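Local coordinates for protein putative Xylose isomerase (Rhodospirillum rubrum, PDB 3QXB) that binds iron and manganese ions in a xylose isomerase-like TIM barrel and probably acts as an isomerase, on a substrate that remains to be established, at residues G132-A143 with Y176-P187; R209-A217 with M229-I240. All blocks are in the same frame, centred on the assembly; numbering follows the deposited sequence.

In the fold
Both contacts belong to a single closed barrel of eight parallel strands and lie about 16 Å apart, centre to centre. Interaction 1 joins strands 130-133 and 174-177 and the loops that follow them; interaction 2 comes next along the chain and packs helix 229-236 against strand 208-213. Strands 174-177 and 208-213 are neighbours in the sheet, where Val177 N lies 2.9 Å from Arg209 O, a probable hydrogen bond. The two contacts also meet at the metals: Glu178 of interaction 1 and Asp213 of interaction 2 share one metal site, modelled with iron and also with manganese, and Pro179 O probably accepts from His216 ND1. Successive strand ends thus supply ligands to one metal centre.

Interaction 1 (G132-A143 with Y176-P187); sequences GMPFGSYSAADA and YVEPVPLATEFP. With FE (Fe (III) ion), chain E.
Ser137 turns OG away from its own backbone N (chi1 -175°), which brings the hydroxyl to the carboxylate of Glu185, whose chain runs extended beyond CG. The bond from Ser137 OG to Glu185 OE2 is 2.7 Å long and meets the anti side of that oxygen, 29° out of the carboxylate plane. The other oxygen, Glu185 OE1, receives a water that also donates to Gly136 O. Tyr96 gives OE1 a further hydrogen bond, and Lys31 of the second subunit forms a salt bridge with OE2, so this buried carboxylate is gripped on both oxygens. Nearby, Phe135 lays CB against CD of Pro187, which follows a cis peptide bond, at 3.6 Å, the two side chains crossing at about a right angle, while its ring approaches Val177. Phe186 O, 3.1 Å from Phe135 CB, is buried without a polar partner. Closer to the barrel, Met133 N donates to Tyr176 O (3.1 Å), and Glu178 N to Met133 O, the parallel ladder of adjacent TIM-barrel strands. Just past it, Pro134 lies alongside Glu178, whose OE2 binds the iron at 2.2 Å. Farther out, Tyr138 N donates to Thr184 O, 3.0 Å, approaching nearly in line with the C=O. Helices 146-170 and 190-200 pack on Phe135 and Val177, and helix 93-96 touches Met133, Pro134 and Val180.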
loop_
_atom_site.group_PDB
_atom_site.type_symbol
_atom_site.label_atom_id
_atom_site.label_comp_id
_atom_site.label_asym_id
_atom_site.label_seq_id
_atom_site.Cartn_x
_atom_site.Cartn_y
_atom_site.Cartn_z
ATOM N N GLY A 132 12.049 -8.614 -8.521
ATOM C CA GLY A 132 11.569 -9.550 -7.534
ATOM C C GLY A 132 10.433 -9.003 -6.671
ATOM O O GLY A 132 10.029 -7.823 -6.791
HETATM N N MSE A 133 9.923 -9.869 -5.809
HETATM C CA MSE A 133 8.864 -9.532 -4.894
HETATM C C MSE A 133 8.698 -10.668 -3.872
HETATM O O MSE A 133 9.255 -11.762 -4.063
HETATM C CB MSE A 133 7.547 -9.326 -5.668
HETATM C CG MSE A 133 7.148 -10.529 -6.551
HETATM SE SE MSE A 133 5.563 -10.353 -7.659
HETATM C CE MSE A 133 4.269 -10.661 -6.291
ATOM N N PRO A 134 7.931 -10.415 -2.804
ATOM C CA PRO A 134 7.469 -11.522 -1.969
ATOM C C PRO A 134 6.628 -12.465 -2.803
ATOM O O PRO A 134 6.017 -12.065 -3.790
ATOM C CB PRO A 134 6.628 -10.846 -0.879
ATOM C CG PRO A 134 7.016 -9.366 -0.942
ATOM C CD PRO A 134 7.491 -9.097 -2.314
ATOM N N PHE A 135 6.620 -13.722 -2.409
ATOM C CA PHE A 135 6.055 -14.781 -3.214
ATOM C C PHE A 135 4.530 -14.713 -3.304
ATOM O O PHE A 135 3.956 -15.113 -4.308
ATOM C CB PHE A 135 6.475 -16.130 -2.618
ATOM C CG PHE A 135 6.403 -17.286 -3.570
ATOM C CD1 PHE A 135 7.196 -17.326 -4.697
ATOM C CD2 PHE A 135 5.630 -18.378 -3.281
ATOM C CE1 PHE A 135 7.200 -18.421 -5.516
ATOM C CE2 PHE A 135 5.611 -19.468 -4.136
ATOM C CZ PHE A 135 6.380 -19.485 -5.246
ATOM N N GLY A 136 3.882 -14.231 -2.249
ATOM C CA GLY A 136 2.403 -14.197 -2.209
ATOM C C GLY A 136 1.870 -14.603 -0.859
ATOM O O GLY A 136 2.639 -14.796 0.097
ATOM N N SER A 137 0.556 -14.747 -0.765
ATOM C CA SER A 137 -0.075 -14.864 0.525
ATOM C C SER A 137 -1.277 -15.776 0.518
ATOM O O SER A 137 -2.120 -15.676 -0.363
ATOM C CB SER A 137 -0.493 -13.443 0.954
ATOM O OG SER A 137 -1.027 -13.415 2.246
ATOM N N TYR A 138 -1.385 -16.641 1.527
ATOM C CA TYR A 138 -2.553 -17.508 1.680
ATOM C C TYR A 138 -3.679 -16.778 2.357
ATOM O O TYR A 138 -3.463 -15.961 3.228
ATOM C CB TYR A 138 -2.233 -18.746 2.529
ATOM C CG TYR A 138 -1.292 -19.721 1.885
ATOM C CD1 TYR A 138 -1.675 -20.476 0.779
ATOM C CD2 TYR A 138 0.008 -19.908 2.398
ATOM C CE1 TYR A 138 -0.786 -21.381 0.179
ATOM C CE2 TYR A 138 0.888 -20.836 1.812
ATOM C CZ TYR A 138 0.493 -21.549 0.694
ATOM O OH TYR A 138 1.372 -22.453 0.146
ATOM N N SER A 139 -4.894 -17.138 2.005
ATOM C CA SER A 139 -6.057 -16.642 2.713
ATOM C C SER A 139 -6.053 -17.232 4.133
ATOM O O SER A 139 -5.330 -18.187 4.405
ATOM C CB SER A 139 -7.356 -16.999 1.974
ATOM O OG SER A 139 -7.666 -18.375 2.091
ATOM N N ALA A 140 -6.865 -16.671 5.013
ATOM C CA ALA A 140 -6.964 -17.113 6.399
ATOM C C ALA A 140 -7.349 -18.592 6.518
ATOM O O ALA A 140 -6.768 -19.314 7.311
ATOM C CB ALA A 140 -7.994 -16.232 7.164
ATOM N N ALA A 141 -8.340 -19.029 5.741
ATOM C CA ALA A 141 -8.761 -20.435 5.702
ATOM C C ALA A 141 -7.656 -21.357 5.124
ATOM O O ALA A 141 -7.294 -22.379 5.739
ATOM C CB ALA A 141 -10.091 -20.581 4.893
ATOM N N ASP A 142 -7.081 -20.976 3.981
ATOM C CA ASP A 142 -6.056 -21.806 3.342
ATOM C C ASP A 142 -4.793 -21.894 4.194
ATOM O O ASP A 142 -4.148 -22.948 4.228
ATOM C CB ASP A 142 -5.699 -21.278 1.950
ATOM C CG ASP A 142 -6.757 -21.588 0.926
ATOM O OD1 ASP A 142 -7.667 -22.418 1.204
ATOM O OD2 ASP A 142 -6.649 -21.033 -0.186
ATOM N N ALA A 143 -4.430 -20.797 4.867
ATOM C CA ALA A 143 -3.235 -20.779 5.721
ATOM C C ALA A 143 -3.292 -21.904 6.768
ATOM O O ALA A 143 -2.252 -22.338 7.206
ATOM C CB ALA A 143 -3.074 -19.483 6.424
ATOM N N TYR A 176 14.032 -12.357 -7.989
ATOM C CA TYR A 176 14.149 -12.520 -6.531
ATOM C C TYR A 176 12.805 -12.797 -5.844
ATOM O O TYR A 176 11.759 -12.311 -6.276
ATOM C CB TYR A 176 14.731 -11.300 -5.829
ATOM C CG TYR A 176 15.978 -10.713 -6.390
ATOM C CD1 TYR A 176 17.229 -11.230 -6.087
ATOM C CD2 TYR A 176 15.919 -9.603 -7.162
ATOM C CE1 TYR A 176 18.362 -10.648 -6.574
ATOM C CE2 TYR A 176 17.030 -9.026 -7.650
ATOM C CZ TYR A 176 18.240 -9.551 -7.374
ATOM O OH TYR A 176 19.320 -8.932 -7.878
ATOM N N VAL A 177 12.883 -13.572 -4.759
ATOM C CA VAL A 177 11.780 -13.802 -3.844
ATOM C C VAL A 177 12.198 -13.259 -2.494
ATOM O O VAL A 177 13.278 -13.580 -2.013
ATOM C CB VAL A 177 11.453 -15.311 -3.692
ATOM C CG1 VAL A 177 10.355 -15.509 -2.631
ATOM C CG2 VAL A 177 11.038 -15.874 -5.027
ATOM N N GLU A 178 11.336 -12.461 -1.857
ATOM C CA GLU A 178 11.623 -11.924 -0.531
ATOM C C GLU A 178 10.828 -12.653 0.522
ATOM O O GLU A 178 9.594 -12.510 0.554
ATOM C CB GLU A 178 11.255 -10.415 -0.459
ATOM C CG GLU A 178 11.266 -9.848 0.928
ATOM C CD GLU A 178 11.090 -8.331 0.970
ATOM O OE1 GLU A 178 10.476 -7.756 0.051
ATOM O OE2 GLU A 178 11.532 -7.718 1.956
ATOM N N PRO A 179 11.499 -13.419 1.400
ATOM C CA PRO A 179 10.742 -14.030 2.466
ATOM C C PRO A 179 10.159 -13.006 3.455
ATOM O O PRO A 179 10.679 -11.880 3.600
ATOM C CB PRO A 179 11.779 -14.934 3.169
ATOM C CG PRO A 179 12.753 -15.260 2.096
ATOM C CD PRO A 179 12.876 -13.963 1.348
ATOM N N VAL A 180 9.086 -13.415 4.118
ATOM C CA VAL A 180 8.296 -12.525 4.944
ATOM C C VAL A 180 7.950 -13.128 6.319
ATOM O O VAL A 180 7.813 -14.362 6.430
ATOM C CB VAL A 180 6.973 -12.189 4.245
ATOM C CG1 VAL A 180 7.247 -11.315 3.023
ATOM C CG2 VAL A 180 6.289 -13.483 3.855
ATOM N N PRO A 181 7.723 -12.253 7.331
ATOM C CA PRO A 181 7.551 -12.678 8.734
ATOM C C PRO A 181 6.103 -12.999 9.086
ATOM O O PRO A 181 5.618 -12.582 10.140
ATOM C CB PRO A 181 8.042 -11.448 9.533
ATOM C CG PRO A 181 7.668 -10.264 8.676
ATOM C CD PRO A 181 7.840 -10.773 7.224
ATOM N N LEU A 182 5.433 -13.737 8.206
ATOM C CA LEU A 182 4.055 -14.165 8.393
ATOM C C LEU A 182 3.995 -15.671 8.194
ATOM O O LEU A 182 4.485 -16.143 7.178
ATOM C CB LEU A 182 3.166 -13.500 7.352
ATOM C CG LEU A 182 2.779 -12.015 7.544
ATOM C CD1 LEU A 182 3.987 -11.118 7.393
ATOM C CD2 LEU A 182 1.692 -11.653 6.522
ATOM N N ALA A 183 3.376 -16.409 9.123
ATOM C CA ALA A 183 3.112 -17.867 8.973
ATOM C C ALA A 183 2.039 -18.147 7.886
ATOM O O ALA A 183 1.960 -19.264 7.367
ATOM C CB ALA A 183 2.670 -18.481 10.301
ATOM N N THR A 184 1.229 -17.133 7.554
ATOM C CA THR A 184 0.201 -17.227 6.506
ATOM C C THR A 184 0.752 -17.017 5.049
ATOM O O THR A 184 0.002 -16.978 4.110
ATOM C CB THR A 184 -0.904 -16.199 6.763
ATOM O OG1 THR A 184 -0.312 -14.889 6.787
ATOM C CG2 THR A 184 -1.650 -16.505 8.094
ATOM N N GLU A 185 2.055 -16.843 4.897
ATOM C CA GLU A 185 2.689 -16.646 3.602
ATOM C C GLU A 185 3.864 -17.624 3.518
ATOM O O GLU A 185 4.239 -18.253 4.508
ATOM C CB GLU A 185 3.121 -15.182 3.417
ATOM C CG GLU A 185 1.933 -14.202 3.677
ATOM C CD GLU A 185 2.152 -12.767 3.189
ATOM O OE1 GLU A 185 3.309 -12.383 2.977
ATOM O OE2 GLU A 185 1.161 -12.017 3.039
ATOM N N PHE A 186 4.367 -17.816 2.320
ATOM C CA PHE A 186 5.505 -18.690 2.108
ATOM C C PHE A 186 6.324 -18.046 1.033
ATOM O O PHE A 186 5.746 -17.551 0.081
ATOM C CB PHE A 186 5.022 -20.037 1.611
ATOM C CG PHE A 186 6.125 -21.017 1.295
ATOM C CD1 PHE A 186 6.668 -21.088 0.025
ATOM C CD2 PHE A 186 6.577 -21.894 2.259
ATOM C CE1 PHE A 186 7.678 -22.023 -0.287
ATOM C CE2 PHE A 186 7.566 -22.831 1.968
ATOM C CZ PHE A 186 8.127 -22.895 0.694
ATOM N N PRO A 187 7.666 -18.059 1.151
ATOM C CA PRO A 187 8.487 -18.527 2.267
ATOM C C PRO A 187 8.543 -17.517 3.414
ATOM O O PRO A 187 8.574 -16.304 3.200
ATOM C CB PRO A 187 9.868 -18.697 1.629
ATOM C CG PRO A 187 9.889 -17.679 0.537
ATOM C CD PRO A 187 8.494 -17.591 0.021
HETATM FE FE FE E . 11.742 -5.579 2.300
HETATM O O HOH W 1 7.562 -14.218 0.114
HETATM O O HOH W 2 4.891 -13.463 0.750
HETATM O O HOH W 3 9.600 -5.268 3.137
HETATM O O HOH W 4 10.481 -5.282 0.426
#

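Interaction 2 (R209-A217 with M229-I240); sequences RLLVDWGHA and MDHWMDLCQPWI. With FE (Fe (III) ion), chain E; MN (manganese (II) ion), chain G.
This contact joins the inner strand layer of the TIM barrel to its outer helical layer: helix 229-236 runs antiparallel to strand 209-213, 168° between their directions and 11.1 Å between their axes. Met229, a selenomethionine, folds back at chi2 and chi3 (-68° and -65°), so that its chain lies over one face of the Trp214 indole. Its CG stands 3.5 Å from the centroid of the six-membered ring, nearly on the normal, a CH-pi contact; its SE sits above the five-membered ring in a Met-aromatic contact. An alanine in place of Trp214 would probably leave Met229 CG and SE without the indole face they rest on. Met229 CE meets Val212 CG1 tip to tip at 3.9 Å, and Val212 CG2 touches both Trp232 and Ile240. Ala217 CB lies over the Trp232 pyrrole ring, while a water in the ring plane accepts from Trp232 NE1 and donates to Ala217 O. Helix 229-236 leads through a 3-10 turn into the next barrel strand, completing a beta-alpha-beta crossover whose parallel strands are joined by Leu210 N to Trp239 O (2.9 Å). Leu210 CD1 packs on Cys236 CB at 3.8 Å. Facing away from the helix, Asp213 OD2 binds iron at 2.2 Å; His216 NE2 binds manganese at 2.2 Å, and both metals are modelled at this site too.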
loop_
_atom_site.group_PDB
_atom_site.type_symbol
_atom_site.label_atom_id
_atom_site.label_comp_id
_atom_site.label_asym_id
_atom_site.label_seq_id
_atom_site.Cartn_x
_atom_site.Cartn_y
_atom_site.Cartn_z
ATOM N N ARG A 209 16.565 -16.214 -6.927
ATOM C CA ARG A 209 17.364 -16.132 -5.711
ATOM C C ARG A 209 16.554 -15.422 -4.635
ATOM O O ARG A 209 15.461 -14.930 -4.879
ATOM C CB ARG A 209 18.678 -15.379 -6.006
ATOM C CG ARG A 209 19.659 -16.132 -6.926
ATOM C CD ARG A 209 20.276 -17.339 -6.206
ATOM N NE ARG A 209 21.103 -18.140 -7.097
ATOM C CZ ARG A 209 20.690 -19.228 -7.746
ATOM N NH1 ARG A 209 19.421 -19.673 -7.667
ATOM N NH2 ARG A 209 21.543 -19.859 -8.520
ATOM N N LEU A 210 17.131 -15.365 -3.433
ATOM C CA LEU A 210 16.501 -14.738 -2.294
ATOM C C LEU A 210 17.021 -13.308 -2.149
ATOM O O LEU A 210 18.198 -13.034 -2.386
ATOM C CB LEU A 210 16.786 -15.523 -1.008
ATOM C CG LEU A 210 16.242 -16.960 -0.961
ATOM C CD1 LEU A 210 16.842 -17.721 0.229
ATOM C CD2 LEU A 210 14.709 -16.925 -0.871
ATOM N N LEU A 211 16.107 -12.403 -1.809
ATOM C CA LEU A 211 16.463 -11.118 -1.241
ATOM C C LEU A 211 15.961 -11.153 0.200
ATOM O O LEU A 211 14.808 -11.422 0.430
ATOM C CB LEU A 211 15.879 -9.969 -2.068
ATOM C CG LEU A 211 16.097 -8.554 -1.519
ATOM C CD1 LEU A 211 16.115 -7.509 -2.668
ATOM C CD2 LEU A 211 15.024 -8.219 -0.437
ATOM N N VAL A 212 16.851 -10.989 1.182
ATOM C CA VAL A 212 16.446 -11.165 2.575
ATOM C C VAL A 212 16.415 -9.812 3.265
ATOM O O VAL A 212 17.345 -9.042 3.162
ATOM C CB VAL A 212 17.342 -12.146 3.301
ATOM C CG1 VAL A 212 17.098 -12.144 4.826
ATOM C CG2 VAL A 212 17.177 -13.557 2.679
ATOM N N ASP A 213 15.297 -9.522 3.921
ATOM C CA ASP A 213 15.115 -8.247 4.569
ATOM C C ASP A 213 15.420 -8.453 6.047
ATOM O O ASP A 213 14.827 -9.318 6.691
ATOM C CB ASP A 213 13.673 -7.796 4.380
ATOM C CG ASP A 213 13.423 -6.420 4.935
ATOM O OD1 ASP A 213 14.023 -6.100 5.985
ATOM O OD2 ASP A 213 12.637 -5.685 4.307
ATOM N N TRP A 214 16.377 -7.700 6.568
ATOM C CA TRP A 214 16.861 -7.918 7.935
ATOM C C TRP A 214 15.705 -7.816 8.958
ATOM O O TRP A 214 15.678 -8.539 9.949
ATOM C CB TRP A 214 17.972 -6.914 8.279
ATOM C CG TRP A 214 19.330 -7.317 7.829
ATOM C CD1 TRP A 214 19.771 -7.419 6.550
ATOM C CD2 TRP A 214 20.441 -7.654 8.669
ATOM N NE1 TRP A 214 21.083 -7.800 6.531
ATOM C CE2 TRP A 214 21.524 -7.954 7.820
ATOM C CE3 TRP A 214 20.634 -7.698 10.058
ATOM C CZ2 TRP A 214 22.781 -8.333 8.306
ATOM C CZ3 TRP A 214 21.911 -8.091 10.555
ATOM C CH2 TRP A 214 22.956 -8.386 9.671
ATOM N N GLY A 215 14.728 -6.970 8.688
ATOM C CA GLY A 215 13.591 -6.809 9.594
ATOM C C GLY A 215 12.641 -8.001 9.587
ATOM O O GLY A 215 11.929 -8.242 10.564
ATOM N N HIS A 216 12.608 -8.727 8.480
ATOM C CA HIS A 216 11.784 -9.907 8.361
ATOM C C HIS A 216 12.453 -11.100 9.068
ATOM O O HIS A 216 11.793 -11.825 9.789
ATOM C CB HIS A 216 11.588 -10.249 6.914
ATOM C CG HIS A 216 10.840 -9.214 6.139
ATOM N ND1 HIS A 216 10.466 -9.416 4.829
ATOM C CD2 HIS A 216 10.363 -7.987 6.489
ATOM C CE1 HIS A 216 9.811 -8.345 4.398
ATOM N NE2 HIS A 216 9.722 -7.472 5.391
ATOM N N ALA A 217 13.746 -11.279 8.863
ATOM C CA ALA A 217 14.484 -12.361 9.521
ATOM C C ALA A 217 14.518 -12.161 11.038
ATOM O O ALA A 217 14.508 -13.131 11.807
ATOM C CB ALA A 217 15.913 -12.453 8.970
HETATM N N MSE A 229 20.450 -13.535 11.718
HETATM C CA MSE A 229 20.891 -13.667 10.348
HETATM C C MSE A 229 21.844 -14.813 10.152
HETATM O O MSE A 229 21.892 -15.327 9.056
HETATM C CB MSE A 229 21.451 -12.353 9.818
HETATM C CG MSE A 229 20.379 -11.285 9.612
HETATM SE SE MSE A 229 19.168 -11.710 8.202
HETATM C CE MSE A 229 20.433 -11.649 6.757
ATOM N N ASP A 230 22.552 -15.257 11.203
ATOM C CA ASP A 230 23.452 -16.417 11.061
ATOM C C ASP A 230 22.658 -17.673 10.706
ATOM O O ASP A 230 23.154 -18.532 9.981
ATOM C CB ASP A 230 24.294 -16.682 12.323
ATOM C CG ASP A 230 25.326 -15.600 12.583
ATOM O OD1 ASP A 230 26.064 -15.189 11.652
ATOM O OD2 ASP A 230 25.412 -15.166 13.742
ATOM N N HIS A 231 21.437 -17.776 11.230
ATOM C CA HIS A 231 20.579 -18.917 10.915
ATOM C C HIS A 231 20.190 -18.876 9.431
ATOM O O HIS A 231 20.046 -19.907 8.783
ATOM C CB HIS A 231 19.334 -18.900 11.816
ATOM C CG HIS A 231 18.310 -19.928 11.454
ATOM N ND1 HIS A 231 18.523 -21.277 11.631
ATOM C CD2 HIS A 231 17.060 -19.801 10.938
ATOM C CE1 HIS A 231 17.458 -21.941 11.208
ATOM N NE2 HIS A 231 16.556 -21.072 10.787
ATOM N N TRP A 232 20.039 -17.668 8.892
ATOM C CA TRP A 232 19.693 -17.502 7.476
ATOM C C TRP A 232 20.892 -17.920 6.614
ATOM O O TRP A 232 20.727 -18.666 5.639
ATOM C CB TRP A 232 19.169 -16.084 7.208
ATOM C CG TRP A 232 17.718 -16.018 7.533
ATOM C CD1 TRP A 232 17.161 -15.865 8.758
ATOM C CD2 TRP A 232 16.628 -16.197 6.613
ATOM N NE1 TRP A 232 15.790 -15.926 8.664
ATOM C CE2 TRP A 232 15.443 -16.126 7.353
ATOM C CE3 TRP A 232 16.553 -16.425 5.233
ATOM C CZ2 TRP A 232 14.192 -16.245 6.768
ATOM C CZ3 TRP A 232 15.305 -16.558 4.641
ATOM C CH2 TRP A 232 14.141 -16.470 5.410
HETATM N N MSE A 233 22.097 -17.511 6.989
HETATM C CA MSE A 233 23.280 -17.971 6.253
HETATM C C MSE A 233 23.480 -19.495 6.372
HETATM O O MSE A 233 23.833 -20.148 5.386
HETATM C CB MSE A 233 24.540 -17.229 6.698
HETATM C CG MSE A 233 24.483 -15.716 6.437
HETATM SE SE MSE A 233 23.945 -15.225 4.655
HETATM C CE MSE A 233 25.630 -14.560 3.965
ATOM N N ASP A 234 23.241 -20.062 7.553
ATOM C CA ASP A 234 23.396 -21.515 7.723
ATOM C C ASP A 234 22.520 -22.315 6.754
ATOM O O ASP A 234 22.957 -23.283 6.164
ATOM C CB ASP A 234 23.095 -21.950 9.159
ATOM C CG ASP A 234 24.121 -21.422 10.168
ATOM O OD1 ASP A 234 25.264 -21.098 9.762
ATOM O OD2 ASP A 234 23.760 -21.302 11.368
ATOM N N LEU A 235 21.281 -21.891 6.556
ATOM C CA LEU A 235 20.365 -22.657 5.729
ATOM C C LEU A 235 20.300 -22.159 4.262
ATOM O O LEU A 235 19.958 -22.926 3.358
ATOM C CB LEU A 235 18.973 -22.656 6.386
ATOM C CG LEU A 235 18.828 -23.349 7.749
ATOM C CD1 LEU A 235 17.342 -23.512 8.016
ATOM C CD2 LEU A 235 19.602 -24.719 7.884
ATOM N N CYS A 236 20.611 -20.882 4.027
ATOM C CA CYS A 236 20.319 -20.232 2.730
ATOM C C CYS A 236 21.465 -19.464 2.053
ATOM O O CYS A 236 21.275 -18.938 0.982
ATOM C CB CYS A 236 19.134 -19.285 2.897
ATOM S SG CYS A 236 17.590 -20.078 3.425
ATOM N N GLN A 237 22.646 -19.402 2.655
ATOM C CA GLN A 237 23.703 -18.535 2.134
ATOM C C GLN A 237 23.931 -18.555 0.602
ATOM O O GLN A 237 23.968 -17.481 0.003
ATOM C CB GLN A 237 25.052 -18.776 2.821
ATOM C CG GLN A 237 26.124 -17.843 2.214
ATOM C CD GLN A 237 27.406 -17.747 2.992
ATOM O OE1 GLN A 237 27.638 -18.480 3.938
ATOM N NE2 GLN A 237 28.238 -16.811 2.597
ATOM N N PRO A 238 24.103 -19.746 -0.021
ATOM C CA PRO A 238 24.368 -19.772 -1.462
ATOM C C PRO A 238 23.322 -19.037 -2.312
ATOM O O PRO A 238 23.627 -18.626 -3.426
ATOM C CB PRO A 238 24.358 -21.270 -1.816
ATOM C CG PRO A 238 24.455 -21.987 -0.560
ATOM C CD PRO A 238 24.014 -21.100 0.543
ATOM N N TRP A 239 22.103 -18.895 -1.797
ATOM C CA TRP A 239 21.024 -18.300 -2.554
ATOM C C TRP A 239 20.696 -16.826 -2.280
ATOM O O TRP A 239 19.889 -16.261 -2.985
ATOM C CB TRP A 239 19.754 -19.115 -2.363
ATOM C CG TRP A 239 19.841 -20.547 -2.829
ATOM C CD1 TRP A 239 20.035 -21.014 -4.108
ATOM C CD2 TRP A 239 19.718 -21.695 -1.998
ATOM N NE1 TRP A 239 20.049 -22.400 -4.112
ATOM C CE2 TRP A 239 19.845 -22.839 -2.828
ATOM C CE3 TRP A 239 19.493 -21.873 -0.629
ATOM C CZ2 TRP A 239 19.755 -24.129 -2.329
ATOM C CZ3 TRP A 239 19.403 -23.177 -0.130
ATOM C CH2 TRP A 239 19.545 -24.282 -0.977
ATOM N N ILE A 240 21.290 -16.211 -1.261
ATOM C CA ILE A 240 20.927 -14.845 -0.873
ATOM C C ILE A 240 21.773 -13.897 -1.718
ATOM O O ILE A 240 22.987 -13.800 -1.514
ATOM C CB ILE A 240 21.162 -14.614 0.632
ATOM C CG1 ILE A 240 20.262 -15.522 1.488
ATOM C CG2 ILE A 240 20.930 -13.188 0.994
ATOM C CD1 ILE A 240 20.711 -15.611 2.998
HETATM FE FE FE E . 11.742 -5.579 2.300
HETATM MN MN MN G . 8.980 -5.432 5.362
HETATM O O HOH W 5 14.193 -15.904 11.226
HETATM O O HOH W 3 9.600 -5.268 3.137
HETATM O O HOH W 4 10.481 -5.282 0.426
HETATM O O HOH W 6 6.893 -4.434 4.609
#